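Local coordinates for actin-binding protein (Saccharomyces cerevisiae, PDB 1HQZ), which binds actin filaments but not actin monomers and recruits the ARP2/3 complex to filament sides, this piece being its N-terminal cofilin-homology domain, at residues A[13-18]-A[43-48]; A[30-35]-A[53-58]; A[69-74]-A[130-135]; A[79-84]-A[113-118]. All blocks are in the same frame, centred on the assembly; numbering follows the deposited sequence.

Contact 1 of 4, residues A[13-18]-A[43-48]; sequences REIDAE and YEPEST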
# COMPACT_ATOMS: atom_id res chain seq x y z
N ARG A 13 -11.71 -6.30 9.62
CA ARG A 13 -12.90 -6.52 8.80
C ARG A 13 -12.90 -5.61 7.59
O ARG A 13 -13.03 -6.06 6.45
CB ARG A 13 -14.16 -6.26 9.63
CG ARG A 13 -15.31 -7.20 9.32
CD ARG A 13 -15.05 -8.58 9.91
NE ARG A 13 -14.78 -8.50 11.34
CZ ARG A 13 -14.38 -9.53 12.09
NH1 ARG A 13 -14.20 -10.72 11.54
NH2 ARG A 13 -14.15 -9.36 13.39
N GLU A 14 -12.78 -4.31 7.83
CA GLU A 14 -12.77 -3.32 6.76
C GLU A 14 -11.55 -3.51 5.86
O GLU A 14 -11.67 -3.47 4.64
CB GLU A 14 -12.75 -1.90 7.33
CG GLU A 14 -13.90 -1.56 8.27
CD GLU A 14 -13.74 -2.17 9.65
OE1 GLU A 14 -13.90 -3.40 9.81
OE2 GLU A 14 -13.43 -1.41 10.60
N ILE A 15 -10.39 -3.71 6.48
CA ILE A 15 -9.16 -3.89 5.72
C ILE A 15 -9.18 -5.12 4.82
O ILE A 15 -8.98 -5.01 3.60
CB ILE A 15 -7.92 -3.97 6.65
CG1 ILE A 15 -7.70 -2.63 7.35
CG2 ILE A 15 -6.69 -4.35 5.85
CD1 ILE A 15 -6.50 -2.60 8.24
N ASP A 16 -9.42 -6.30 5.40
CA ASP A 16 -9.44 -7.54 4.62
C ASP A 16 -10.45 -7.52 3.48
O ASP A 16 -10.21 -8.12 2.43
CB ASP A 16 -9.71 -8.75 5.52
CG ASP A 16 -8.64 -8.94 6.57
OD1 ASP A 16 -7.48 -8.57 6.32
OD2 ASP A 16 -8.96 -9.49 7.65
N ALA A 17 -11.57 -6.84 3.68
CA ALA A 17 -12.60 -6.76 2.65
C ALA A 17 -12.06 -6.08 1.40
O ALA A 17 -12.33 -6.53 0.28
CB ALA A 17 -13.80 -6.00 3.18
N GLU A 18 -11.31 -5.00 1.58
CA GLU A 18 -10.74 -4.29 0.44
C GLU A 18 -9.56 -5.09 -0.11
O GLU A 18 -9.39 -5.23 -1.33
CB GLU A 18 -10.28 -2.90 0.87
CG GLU A 18 -11.37 -2.05 1.52
CD GLU A 18 -12.63 -1.93 0.66
OE1 GLU A 18 -12.53 -1.99 -0.58
OE2 GLU A 18 -13.73 -1.77 1.23
N TYR A 43 -5.07 1.44 12.36
CA TYR A 43 -5.08 1.51 10.91
C TYR A 43 -6.38 1.00 10.31
O TYR A 43 -6.87 -0.07 10.69
CB TYR A 43 -3.91 0.74 10.31
CG TYR A 43 -2.63 1.54 10.26
CD1 TYR A 43 -1.85 1.72 11.40
CD2 TYR A 43 -2.22 2.16 9.07
CE1 TYR A 43 -0.69 2.49 11.37
CE2 TYR A 43 -1.06 2.93 9.03
CZ TYR A 43 -0.30 3.09 10.18
OH TYR A 43 0.85 3.85 10.14
N GLU A 44 -6.92 1.76 9.38
CA GLU A 44 -8.14 1.39 8.69
C GLU A 44 -8.10 1.95 7.26
O GLU A 44 -7.27 2.81 6.95
CB GLU A 44 -9.35 1.94 9.44
CG GLU A 44 -9.37 3.44 9.60
CD GLU A 44 -10.49 3.91 10.51
OE1 GLU A 44 -10.67 5.14 10.67
OE2 GLU A 44 -11.19 3.04 11.07
N PRO A 45 -8.97 1.45 6.38
CA PRO A 45 -8.99 1.94 5.00
C PRO A 45 -9.23 3.44 4.96
O PRO A 45 -10.19 3.93 5.54
CB PRO A 45 -10.16 1.17 4.38
CG PRO A 45 -10.15 -0.11 5.14
CD PRO A 45 -9.94 0.36 6.56
N GLU A 46 -8.35 4.17 4.30
CA GLU A 46 -8.53 5.61 4.21
C GLU A 46 -9.16 5.93 2.87
O GLU A 46 -10.08 6.75 2.79
CB GLU A 46 -7.21 6.34 4.33
CG GLU A 46 -7.39 7.83 4.18
CD GLU A 46 -6.17 8.61 4.62
OE1 GLU A 46 -5.30 8.92 3.77
OE2 GLU A 46 -6.09 8.90 5.84
N SER A 47 -8.67 5.27 1.83
CA SER A 47 -9.18 5.50 0.49
C SER A 47 -8.95 4.29 -0.40
O SER A 47 -8.08 3.46 -0.13
CB SER A 47 -8.50 6.71 -0.12
OG SER A 47 -7.09 6.57 -0.03
N THR A 48 -9.75 4.21 -1.46
CA THR A 48 -9.67 3.15 -2.43
C THR A 48 -10.05 3.81 -3.75
O THR A 48 -10.66 4.88 -3.75
CB THR A 48 -10.69 2.01 -2.12
OG1 THR A 48 -12.02 2.53 -2.17
CG2 THR A 48 -10.42 1.40 -0.74
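Glu14 lays its CB against the ring of Pro45, 3.7 Å from Pro45 CD, and so begins the packing of helix 12-24 on the edge strand 43-49. Only the root of this side chain takes part. Its chain folds at chi2 (76°), and the carboxylate turns back along the helix, where OE2 is hydrogen-bonded to His11 ND1. The like charge of Glu44 is near but not in contact, its OE2 5.0 Å from Glu14 OE2; the histidine, if protonated, might ease this.

Ile15, one residue on, goes deepest. With CG1 beside the backbone N (chi1 -67°) and an extended chi2, the longer branch reaches to the strand: CG1 meets Pro45 CD at 3.8 Å, and the tip, CD1, comes to 3.5 Å from the carbonyl oxygen Tyr43 O. The same side chain also touches Leu110, so the isoleucine joins helix 12-24 to helix 93-110 as well.

A turn later Glu18 approaches the same proline ring, its CG 4.3 Å from Pro45 CG, while the chain bends so that OE1 lies across the methyl of Thr48, 4.0 Å from CG2. No hydrogen bond spans the two segments; the junction rests on van der Waals contact centred on Pro45, with Tyr43 O and Thr48 at its two ends. Strand and helix approach to 7.2 Å between axes, inclined at 51°. Just past Pro45, Glu46 and Ser47 both face Ile34 in a classic beta bulge. A helix laid on one face of a central mixed sheet in this way is characteristic of the ADF-homology fold.

Contact 2 of 4, residues A[30-35]-A[53-58]; sequences TTWLII and HDFLQL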
# COMPACT_ATOMS: atom_id res chain seq x y z
N THR A 30 -12.42 -1.14 -7.67
CA THR A 30 -11.47 -1.11 -6.57
C THR A 30 -10.23 -1.93 -6.88
O THR A 30 -10.23 -3.15 -6.71
CB THR A 30 -12.12 -1.64 -5.27
OG1 THR A 30 -13.34 -0.92 -5.03
CG2 THR A 30 -11.19 -1.43 -4.07
N THR A 31 -9.17 -1.26 -7.32
CA THR A 31 -7.91 -1.93 -7.65
C THR A 31 -6.77 -1.47 -6.75
O THR A 31 -5.64 -1.93 -6.88
CB THR A 31 -7.50 -1.66 -9.10
OG1 THR A 31 -7.27 -0.26 -9.28
CG2 THR A 31 -8.60 -2.12 -10.04
N TRP A 32 -7.05 -0.54 -5.85
CA TRP A 32 -6.03 -0.09 -4.92
C TRP A 32 -6.65 0.35 -3.61
O TRP A 32 -7.84 0.66 -3.53
CB TRP A 32 -5.18 1.04 -5.53
CG TRP A 32 -5.90 2.30 -5.89
CD1 TRP A 32 -6.30 2.69 -7.14
CD2 TRP A 32 -6.21 3.39 -5.01
NE1 TRP A 32 -6.82 3.96 -7.10
CE2 TRP A 32 -6.77 4.41 -5.81
CE3 TRP A 32 -6.05 3.60 -3.64
CZ2 TRP A 32 -7.19 5.63 -5.26
CZ3 TRP A 32 -6.46 4.80 -3.10
CH2 TRP A 32 -7.03 5.81 -3.91
N LEU A 33 -5.81 0.37 -2.57
CA LEU A 33 -6.23 0.72 -1.22
C LEU A 33 -5.07 1.35 -0.46
O LEU A 33 -3.92 0.96 -0.64
CB LEU A 33 -6.65 -0.55 -0.46
CG LEU A 33 -6.56 -0.53 1.08
CD1 LEU A 33 -7.68 0.34 1.66
CD2 LEU A 33 -6.68 -1.97 1.62
N ILE A 34 -5.38 2.33 0.38
CA ILE A 34 -4.37 2.96 1.21
C ILE A 34 -4.92 2.89 2.63
O ILE A 34 -6.05 3.33 2.88
CB ILE A 34 -4.15 4.45 0.87
CG1 ILE A 34 -3.44 4.58 -0.49
CG2 ILE A 34 -3.32 5.12 1.98
CD1 ILE A 34 -3.09 6.03 -0.88
N ILE A 35 -4.15 2.32 3.55
CA ILE A 35 -4.60 2.27 4.94
C ILE A 35 -3.79 3.29 5.74
O ILE A 35 -2.57 3.39 5.60
CB ILE A 35 -4.44 0.87 5.57
CG1 ILE A 35 -2.97 0.45 5.59
CG2 ILE A 35 -5.32 -0.14 4.82
CD1 ILE A 35 -2.72 -0.84 6.32
N HIS A 53 -2.99 5.75 -11.23
CA HIS A 53 -2.49 7.12 -11.26
C HIS A 53 -3.03 7.88 -10.04
O HIS A 53 -2.30 8.63 -9.41
CB HIS A 53 -2.90 7.80 -12.58
CG HIS A 53 -2.44 9.22 -12.71
ND1 HIS A 53 -3.25 10.30 -12.44
CD2 HIS A 53 -1.24 9.73 -13.06
CE1 HIS A 53 -2.57 11.42 -12.61
NE2 HIS A 53 -1.34 11.10 -12.99
N ASP A 54 -4.31 7.67 -9.71
CA ASP A 54 -4.91 8.34 -8.54
C ASP A 54 -4.24 7.84 -7.25
O ASP A 54 -3.93 8.62 -6.34
CB ASP A 54 -6.41 8.07 -8.47
CG ASP A 54 -7.23 9.05 -9.31
OD1 ASP A 54 -6.65 9.83 -10.10
OD2 ASP A 54 -8.47 9.02 -9.18
N PHE A 55 -4.01 6.54 -7.20
CA PHE A 55 -3.38 5.89 -6.06
C PHE A 55 -2.10 6.60 -5.65
O PHE A 55 -1.92 6.99 -4.49
CB PHE A 55 -3.07 4.43 -6.44
CG PHE A 55 -2.27 3.66 -5.41
CD1 PHE A 55 -2.71 3.55 -4.09
CD2 PHE A 55 -1.11 2.98 -5.80
CE1 PHE A 55 -2.01 2.76 -3.17
CE2 PHE A 55 -0.41 2.20 -4.89
CZ PHE A 55 -0.86 2.09 -3.57
N LEU A 56 -1.20 6.79 -6.60
CA LEU A 56 0.08 7.42 -6.32
C LEU A 56 -0.00 8.84 -5.78
O LEU A 56 0.93 9.34 -5.15
CB LEU A 56 0.95 7.38 -7.57
CG LEU A 56 1.20 5.94 -8.04
CD1 LEU A 56 1.94 5.93 -9.37
CD2 LEU A 56 1.99 5.19 -6.97
N GLN A 57 -1.14 9.48 -5.99
CA GLN A 57 -1.35 10.85 -5.53
C GLN A 57 -2.20 10.95 -4.27
O GLN A 57 -2.59 12.04 -3.87
CB GLN A 57 -2.05 11.65 -6.61
CG GLN A 57 -1.30 11.75 -7.90
CD GLN A 57 -2.05 12.64 -8.86
OE1 GLN A 57 -3.01 12.21 -9.50
NE2 GLN A 57 -1.63 13.89 -8.94
N LEU A 58 -2.49 9.83 -3.63
CA LEU A 58 -3.37 9.90 -2.48
C LEU A 58 -2.75 9.65 -1.12
O LEU A 58 -3.48 9.42 -0.16
CB LEU A 58 -4.56 8.95 -2.67
CG LEU A 58 -5.43 9.08 -3.93
CD1 LEU A 58 -6.90 9.09 -3.51
CD2 LEU A 58 -5.15 10.37 -4.66
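Strand 32-37 lies inside the central sheet of the ADF-homology domain, and here it receives the short helix 52-56 on the sheet face that carries Trp32 and Ile34. The core of the contact is the pair Trp32 and Phe55, whose side chains run past one another in opposite senses. Each puts its beta carbon over the ring of the other: Phe55 CB sits almost squarely above the five-membered ring of Trp32, 3.5 Å from its centroid, and Trp32 CB lies over the Phe55 ring in a second, longer CH-pi contact. The rings themselves meet obliquely, with planes at 40°.

Trp32 holds CG between its backbone N and carbonyl carbon (chi1 62°), which turns the indole toward helix 52-56. Its six-membered end meets Leu58 at the edge, although the exact position of the leucine methyls is doubtful. Phe55 instead has CG trans to the amide nitrogen (chi1 174°), which carries its ring to Ile34. There Ile34 CG1 comes up at the ring edge, 3.5 Å from Phe55 CE1. The end of the isoleucine continues to Leu58, its CD1 being 3.7 Å from Leu58 CB.

No hydrogen bond crosses the interface. Phe59 meets the Phe55 ring, and Ala69 of the adjoining strand touches both aromatics. The result is a buried aromatic and aliphatic layer between sheet and short helix, part of the alpha/beta sandwich of the cofilin-like fold.

Contact 3 of 4, residues A[69-74]-A[130-135]; sequences ARVSPP and ELLMKI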
# COMPACT_ATOMS: atom_id res chain seq x y z
N ALA A 69 -1.97 -2.17 -4.40
CA ALA A 69 -2.60 -1.97 -5.69
C ALA A 69 -2.37 -3.12 -6.64
O ALA A 69 -1.30 -3.74 -6.66
CB ALA A 69 -2.13 -0.67 -6.33
N ARG A 70 -3.40 -3.41 -7.44
CA ARG A 70 -3.32 -4.47 -8.42
C ARG A 70 -3.17 -3.74 -9.75
O ARG A 70 -4.06 -3.00 -10.16
CB ARG A 70 -4.58 -5.32 -8.40
CG ARG A 70 -4.53 -6.47 -9.38
CD ARG A 70 -5.64 -7.47 -9.08
NE ARG A 70 -5.38 -8.77 -9.70
CZ ARG A 70 -5.92 -9.16 -10.84
NH1 ARG A 70 -6.74 -8.36 -11.48
NH2 ARG A 70 -5.66 -10.36 -11.34
N VAL A 71 -2.05 -3.96 -10.41
CA VAL A 71 -1.78 -3.28 -11.67
C VAL A 71 -1.28 -4.17 -12.79
O VAL A 71 -0.60 -5.18 -12.56
CB VAL A 71 -0.73 -2.16 -11.47
CG1 VAL A 71 -0.79 -1.18 -12.61
CG2 VAL A 71 -0.94 -1.46 -10.12
N SER A 72 -1.61 -3.76 -14.01
CA SER A 72 -1.17 -4.46 -15.21
C SER A 72 -0.43 -3.42 -16.03
O SER A 72 -1.03 -2.55 -16.65
CB SER A 72 -2.36 -4.99 -16.01
OG SER A 72 -1.92 -5.53 -17.23
N PRO A 73 0.91 -3.49 -16.04
CA PRO A 73 1.70 -2.53 -16.80
C PRO A 73 1.37 -2.63 -18.28
O PRO A 73 1.03 -3.71 -18.77
CB PRO A 73 3.13 -2.96 -16.51
CG PRO A 73 3.00 -4.44 -16.39
CD PRO A 73 1.76 -4.59 -15.54
N PRO A 74 1.43 -1.51 -19.00
CA PRO A 74 1.12 -1.54 -20.44
C PRO A 74 2.19 -2.40 -21.12
O PRO A 74 3.38 -2.12 -21.01
CB PRO A 74 1.21 -0.07 -20.84
CG PRO A 74 0.81 0.64 -19.58
CD PRO A 74 1.59 -0.12 -18.54
N GLU A 130 8.24 4.58 -13.43
CA GLU A 130 9.27 3.85 -12.71
C GLU A 130 8.66 2.61 -12.05
O GLU A 130 9.23 1.51 -12.09
CB GLU A 130 9.89 4.78 -11.66
CG GLU A 130 10.41 4.08 -10.41
CD GLU A 130 11.79 3.48 -10.59
OE1 GLU A 130 12.01 2.78 -11.61
OE2 GLU A 130 12.64 3.69 -9.71
N LEU A 131 7.48 2.78 -11.46
CA LEU A 131 6.81 1.68 -10.78
C LEU A 131 6.23 0.65 -11.75
O LEU A 131 6.27 -0.55 -11.48
CB LEU A 131 5.71 2.21 -9.86
CG LEU A 131 6.17 3.06 -8.66
CD1 LEU A 131 4.97 3.58 -7.90
CD2 LEU A 131 7.04 2.23 -7.74
N LEU A 132 5.70 1.12 -12.88
CA LEU A 132 5.13 0.20 -13.85
C LEU A 132 6.25 -0.69 -14.39
O LEU A 132 6.01 -1.83 -14.80
CB LEU A 132 4.45 0.97 -14.99
CG LEU A 132 3.16 1.72 -14.62
CD1 LEU A 132 2.61 2.43 -15.83
CD2 LEU A 132 2.12 0.74 -14.08
N MET A 133 7.47 -0.17 -14.37
CA MET A 133 8.64 -0.92 -14.84
C MET A 133 9.01 -1.98 -13.82
O MET A 133 9.29 -3.13 -14.18
CB MET A 133 9.82 0.02 -15.03
CG MET A 133 11.05 -0.69 -15.54
SD MET A 133 12.47 0.40 -15.53
CE MET A 133 13.05 0.14 -13.82
N LYS A 134 9.02 -1.60 -12.55
CA LYS A 134 9.33 -2.53 -11.47
C LYS A 134 8.30 -3.66 -11.45
O LYS A 134 8.64 -4.82 -11.21
CB LYS A 134 9.34 -1.81 -10.12
CG LYS A 134 10.47 -0.83 -9.96
CD LYS A 134 10.59 -0.34 -8.53
CE LYS A 134 11.76 0.61 -8.36
NZ LYS A 134 12.09 0.77 -6.91
N ILE A 135 7.05 -3.30 -11.70
CA ILE A 135 5.96 -4.27 -11.71
C ILE A 135 6.17 -5.25 -12.87
O ILE A 135 6.01 -6.47 -12.72
CB ILE A 135 4.60 -3.55 -11.83
CG1 ILE A 135 4.28 -2.87 -10.49
CG2 ILE A 135 3.50 -4.52 -12.22
CD1 ILE A 135 3.04 -2.02 -10.51
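Val71 and Ile135 meet across the end of strand 65-71, where helix 128-136 comes down on the sheet. Ile135 keeps CG1 beside its backbone N (chi1 -73°) with chi2 extended, a conformation that sends CD1 forward to Val71 and spreads the shorter branch, CG2, to another target. CD1 lies 3.9 Å from Val71 CB and about as far from Val71 CG2, the two side chains crossing at about a right angle. CG2 instead packs on the proline ring, 3.7 Å from Pro73 CD. One isoleucine thus spans both the last strand residue and the loop that follows.

Leu132, a turn earlier on the helix, also forks. It leaves the helix alongside the loop, not straight at it, yet CG lies trans to the carbonyl carbon (chi1 -69°) and the extended chi2 brings both methyls to bear. CD2 comes to 3.8 Å from Val71 CG1; CD1 crosses the second proline, 3.9 Å from Pro74 CD. Pro73 touches both helix residues, for besides its contact with Ile135 its CB meets the carbonyl oxygen Leu132 O at 3.5 Å.

The two branches of Val71 are divided in turn, CG1 serving Leu132 and CG2 serving Ile135. Phe52 of helix 52-56 touches both Val71 and Leu132, and Ile82 continues the apolar surface beside Ile135. Side chain to side chain the junction is apolar, with one backbone carbonyl against Pro73, and no hydrogen bond joins the segments. It sets the last helix of this domain on the central sheet, as expected of an ADF-homology domain.

Contact 4 of 4, residues A[79-84]-A[113-118]; sequences EKIIII and GYHVQV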
# COMPACT_ATOMS: atom_id res chain seq x y z
N GLU A 79 -1.57 -9.24 -14.35
CA GLU A 79 -1.91 -8.33 -13.27
C GLU A 79 -1.02 -8.67 -12.09
O GLU A 79 -0.95 -9.83 -11.67
CB GLU A 79 -3.37 -8.51 -12.87
CG GLU A 79 -4.39 -8.12 -13.92
CD GLU A 79 -4.65 -6.64 -13.97
OE1 GLU A 79 -4.19 -5.93 -13.05
OE2 GLU A 79 -5.32 -6.18 -14.92
N LYS A 80 -0.34 -7.67 -11.54
CA LYS A 80 0.52 -7.91 -10.41
C LYS A 80 0.19 -7.01 -9.23
O LYS A 80 -0.48 -5.99 -9.36
CB LYS A 80 1.98 -7.75 -10.83
CG LYS A 80 2.42 -8.84 -11.80
CD LYS A 80 3.84 -8.63 -12.28
CE LYS A 80 4.22 -9.70 -13.28
NZ LYS A 80 5.50 -9.38 -13.96
N ILE A 81 0.65 -7.41 -8.05
CA ILE A 81 0.37 -6.67 -6.84
C ILE A 81 1.58 -5.91 -6.32
O ILE A 81 2.69 -6.47 -6.21
CB ILE A 81 -0.17 -7.62 -5.73
CG1 ILE A 81 -1.60 -8.10 -6.04
CG2 ILE A 81 -0.28 -6.87 -4.42
CD1 ILE A 81 -1.81 -8.69 -7.39
N ILE A 82 1.37 -4.64 -6.01
CA ILE A 82 2.45 -3.83 -5.46
C ILE A 82 2.00 -3.29 -4.10
O ILE A 82 0.83 -2.97 -3.90
CB ILE A 82 2.82 -2.65 -6.41
CG1 ILE A 82 3.89 -1.78 -5.75
CG2 ILE A 82 1.59 -1.83 -6.76
CD1 ILE A 82 4.49 -0.69 -6.65
N ILE A 83 2.91 -3.26 -3.14
CA ILE A 83 2.58 -2.71 -1.85
C ILE A 83 3.55 -1.57 -1.64
O ILE A 83 4.71 -1.65 -2.04
CB ILE A 83 2.72 -3.73 -0.71
CG1 ILE A 83 4.15 -4.27 -0.65
CG2 ILE A 83 1.73 -4.85 -0.91
CD1 ILE A 83 4.42 -5.07 0.62
N ILE A 84 3.05 -0.50 -1.04
CA ILE A 84 3.88 0.67 -0.81
C ILE A 84 3.93 1.05 0.66
O ILE A 84 2.91 1.20 1.31
CB ILE A 84 3.36 1.87 -1.64
CG1 ILE A 84 3.63 1.60 -3.12
CG2 ILE A 84 4.02 3.17 -1.19
CD1 ILE A 84 3.05 2.61 -4.05
N GLY A 113 1.10 -11.71 -0.63
CA GLY A 113 0.94 -12.00 -2.05
C GLY A 113 1.34 -10.90 -3.01
O GLY A 113 0.89 -10.87 -4.14
N TYR A 114 2.20 -9.99 -2.56
CA TYR A 114 2.65 -8.88 -3.39
C TYR A 114 3.80 -9.31 -4.30
O TYR A 114 4.57 -10.21 -3.97
CB TYR A 114 3.11 -7.72 -2.51
CG TYR A 114 4.24 -8.07 -1.57
CD1 TYR A 114 5.57 -8.00 -1.98
CD2 TYR A 114 3.97 -8.54 -0.28
CE1 TYR A 114 6.61 -8.39 -1.14
CE2 TYR A 114 5.00 -8.93 0.57
CZ TYR A 114 6.31 -8.86 0.13
OH TYR A 114 7.33 -9.26 0.97
N HIS A 115 3.89 -8.68 -5.47
CA HIS A 115 4.96 -9.00 -6.39
C HIS A 115 6.07 -7.98 -6.25
O HIS A 115 7.24 -8.31 -6.45
CB HIS A 115 4.46 -9.02 -7.83
CG HIS A 115 3.42 -10.07 -8.09
ND1 HIS A 115 2.08 -9.83 -7.92
CD2 HIS A 115 3.54 -11.36 -8.45
CE1 HIS A 115 1.41 -10.94 -8.17
NE2 HIS A 115 2.27 -11.89 -8.49
N VAL A 116 5.69 -6.76 -5.90
CA VAL A 116 6.64 -5.66 -5.75
C VAL A 116 6.43 -4.91 -4.44
O VAL A 116 5.29 -4.62 -4.06
CB VAL A 116 6.50 -4.66 -6.91
CG1 VAL A 116 7.54 -3.56 -6.77
CG2 VAL A 116 6.67 -5.38 -8.23
N GLN A 117 7.53 -4.60 -3.76
CA GLN A 117 7.49 -3.87 -2.51
C GLN A 117 8.37 -2.63 -2.63
O GLN A 117 9.55 -2.74 -2.92
CB GLN A 117 8.01 -4.73 -1.35
CG GLN A 117 8.00 -3.98 -0.02
CD GLN A 117 8.52 -4.79 1.16
OE1 GLN A 117 8.46 -4.34 2.30
NE2 GLN A 117 9.03 -5.99 0.90
N VAL A 118 7.78 -1.47 -2.38
CA VAL A 118 8.48 -0.20 -2.47
C VAL A 118 8.34 0.64 -1.21
O VAL A 118 7.30 0.64 -0.55
CB VAL A 118 7.96 0.65 -3.67
CG1 VAL A 118 8.57 2.04 -3.63
CG2 VAL A 118 8.32 -0.03 -4.99
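The imidazole of His115 and the phenol ring of Tyr114 each have an aliphatic group of strand 80-86 on one face. Over the His115 ring lies Lys80 CG, 4.1 Å from the centroid in a CH-pi contact; at the edge is the backbone of Ile81. There Ile81 N donates to His115 ND1 at 2.8 Å, in a nearly straight bond (175°) tilted 18° from the ring plane. The bond fixes the ring's rotation and extends the pairing beyond the regular strand. The lysine stretches on past the ring, and its NZ is hydrogen-bonded to Ile135 O.

Over the Tyr114 face sits Ile83 CD1, 3.7 Å from the ring centroid. With CG1 lodged between the backbone N and carbonyl carbon (chi1 58°), Ile83 turns this methyl onto the ring, while its CG2 touches Tyr114 CB at 3.6 Å.

The backbones then pair in parallel. Ile81 O is gripped twice, by His115 N in a short bond of 2.6 Å whose donor stands tilted from the carbonyl plane, and by Val116 N at 3.0 Å, this second donor lying in the plane. Ile83 N next donates to Val116 O, and Ile83 O accepts from Val118 N, a regular parallel alternation. Ile82, Ile84, Val116 and Val118 share one face of the sheet, on which Leu131 and Ile135 of helix 128-136 pack; Ile83 and Gln117 face helix 93-110. Two parallel strands joined through that helix make a beta-alpha-beta crossover, here closing one edge of the cofilin-like sheet.

How the contacts relate
All four contacts are built on the single five-stranded sheet. Contact 1 and contact 2 adjoin through the edge strand 43-49 and its neighbour 32-37: Glu46 N lies 2.8 Å from Ile34 O, a probable hydrogen bond. Contact 2 passes to contact 3 through the next strand, with Thr31 O 2.7 Å from Arg70 N, and Leu56 CD2 packs 3.5 Å from Leu131 CD1. Contacts 3 and 4 are the nearest neighbours, their centres about 9 Å apart; contact 4 is nested in the chain loop closed by contact 3, and Val71 O meets Lys80 N at 2.7 Å. Contacts 1 and 3 lie on opposite sides of the chain's centre, centres about 22 Å apart.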